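Local coordinates for pyridoxamine 5'-phosphate oxidase-related, FMN-binding protein (Mycobacterium smegmatis, PDB 6ECI) that binds flavin-adenine dinucleotide and probably sequesters it, helping mycobacteria to withstand hypoxic and oxidative stress, at residues S8-E11 with C12-L16. Residues are numbered along the deposited sequence; the frame is centred on the assembly and turned at random.
Sequences SATE and CWDLL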
loop_
_atom_site.group_PDB
_atom_site.type_symbol
_atom_site.label_atom_id
_atom_site.label_comp_id
_atom_site.label_asym_id
_atom_site.label_seq_id
_atom_site.Cartn_x
_atom_site.Cartn_y
_atom_site.Cartn_z
ATOM N N SER B 8 -0.165 -10.335 17.310
ATOM C CA SER B 8 0.541 -11.599 17.190
ATOM C C SER B 8 0.493 -12.096 15.749
ATOM O O SER B 8 -0.216 -11.554 14.897
ATOM C CB SER B 8 -0.063 -12.642 18.126
ATOM O OG SER B 8 -1.366 -12.999 17.699
ATOM N N ALA B 9 1.254 -13.159 15.483
ATOM C CA ALA B 9 1.308 -13.703 14.131
ATOM C C ALA B 9 -0.023 -14.324 13.726
ATOM O O ALA B 9 -0.435 -14.215 12.565
ATOM C CB ALA B 9 2.433 -14.730 14.020
ATOM N N THR B 10 -0.711 -14.976 14.668
ATOM C CA THR B 10 -1.963 -15.644 14.328
ATOM C C THR B 10 -3.065 -14.643 14.004
ATOM O O THR B 10 -3.961 -14.948 13.208
ATOM C CB THR B 10 -2.398 -16.577 15.464
ATOM O OG1 THR B 10 -3.616 -17.241 15.103
ATOM C CG2 THR B 10 -2.613 -15.804 16.757
ATOM N N GLU B 11 -3.017 -13.449 14.598
ATOM C CA GLU B 11 -3.988 -12.419 14.246
ATOM C C GLU B 11 -3.680 -11.826 12.878
ATOM O O GLU B 11 -4.593 -11.577 12.084
ATOM C CB GLU B 11 -4.013 -11.328 15.317
ATOM C CG GLU B 11 -4.243 -11.847 16.730
ATOM C CD GLU B 11 -3.886 -10.830 17.803
ATOM O OE1 GLU B 11 -4.782 -10.083 18.240
ATOM O OE2 GLU B 11 -2.708 -10.779 18.212
ATOM N N CYS B 12 -2.395 -11.614 12.578
ATOM C CA CYS B 12 -2.010 -10.997 11.312
ATOM C C CYS B 12 -2.416 -11.867 10.126
ATOM O O CYS B 12 -3.032 -11.381 9.169
ATOM C CB CYS B 12 -0.504 -10.738 11.289
ATOM S SG CYS B 12 0.101 -9.570 12.528
ATOM N N TRP B 13 -2.070 -13.157 10.169
ATOM C CA TRP B 13 -2.350 -14.031 9.034
ATOM C C TRP B 13 -3.845 -14.167 8.782
ATOM O O TRP B 13 -4.266 -14.336 7.631
ATOM C CB TRP B 13 -1.719 -15.406 9.258
ATOM C CG TRP B 13 -0.231 -15.406 9.105
ATOM C CD1 TRP B 13 0.697 -15.577 10.092
ATOM C CD2 TRP B 13 0.504 -15.217 7.892
ATOM N NE1 TRP B 13 1.964 -15.504 9.567
ATOM C CE2 TRP B 13 1.873 -15.284 8.218
ATOM C CE3 TRP B 13 0.137 -14.994 6.562
ATOM C CZ2 TRP B 13 2.877 -15.140 7.262
ATOM C CZ3 TRP B 13 1.133 -14.852 5.614
ATOM C CH2 TRP B 13 2.488 -14.926 5.969
ATOM N N ASP B 14 -4.664 -14.091 9.834
ATOM C CA ASP B 14 -6.108 -14.126 9.640
ATOM C C ASP B 14 -6.645 -12.771 9.196
ATOM O O ASP B 14 -7.498 -12.704 8.305
ATOM C CB ASP B 14 -6.807 -14.587 10.918
ATOM C CG ASP B 14 -6.884 -16.095 11.023
ATOM O OD1 ASP B 14 -6.901 -16.761 9.966
ATOM O OD2 ASP B 14 -6.931 -16.614 12.159
ATOM N N LEU B 15 -6.157 -11.683 9.801
ATOM C CA LEU B 15 -6.574 -10.353 9.372
ATOM C C LEU B 15 -6.300 -10.141 7.888
ATOM O O LEU B 15 -7.081 -9.481 7.193
ATOM C CB LEU B 15 -5.869 -9.283 10.205
ATOM C CG LEU B 15 -6.444 -9.023 11.598
ATOM C CD1 LEU B 15 -5.647 -7.951 12.309
ATOM C CD2 LEU B 15 -7.907 -8.638 11.510
ATOM N N LEU B 16 -5.202 -10.707 7.382
ATOM C CA LEU B 16 -4.918 -10.625 5.953
ATOM C C LEU B 16 -5.993 -11.315 5.124
ATOM O O LEU B 16 -6.275 -10.890 3.998
ATOM C CB LEU B 16 -3.548 -11.235 5.654
ATOM C CG LEU B 16 -2.339 -10.389 6.045
ATOM C CD1 LEU B 16 -1.048 -11.059 5.600
ATOM C CD2 LEU B 16 -2.465 -9.004 5.438
#
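Ser-8 and Cys-12 meet in the first turn of the short helix 9-16, which packs against the antiparallel sheet of this flavin-binding, split-barrel-like fold. Ser-8 is the N-cap, and its carbonyl opens the helical ladder: Cys-12 N donates to Ser-8 O at 3.2 Å. Trp-13 N then bonds to Ala-9 O at 3.1 Å, and Leu-15 N grips Glu-11 O at 2.8 Å.

Serine and glutamate three residues apart form one half of a capping box, in which the glutamate side chain accepts from the N-cap N-H. Glu-11 turns back over the start of the helix, its CG beside its own backbone N (chi1 -54°) and the chain extended beyond, which brings the carboxylate to Ser-8. There OE2 takes two bonds on its anti side, from Ser-8 N at 2.7 Å, tilted 33° out of the carboxylate plane, and from the hydroxyl Ser-8 OG at 2.6 Å, tilted 19°. The shared acceptor ties down the N-cap residue, and the carboxylate's negative charge probably also suits the positive end of the helix dipole.

Apolar residues serve the inner face. Cys-12, small enough for a buried site, touches Val-80 and Ile-122 of the sheet; its side chain is about 7 Å from the bound FAD. The broad indole of Trp-13 packs on Val-41 and Ile-122, while Leu-16 lies on Val-41 and Val-80. Leu-15, partly exposed at the margin of this face, reaches Trp-78, a residue of the flavin pocket.

At the more open side Asp-14 forms a salt bridge with Lys-17, as polar residues on an outer helical face can.

Apolar packing within the helix joins Ala-9 to Trp-13. Small Ala-9 lets the indole lie close beside the first turn: its CB is 4.4 Å from Trp-13 CD1, and Ala-9 O meets that same ring carbon obliquely.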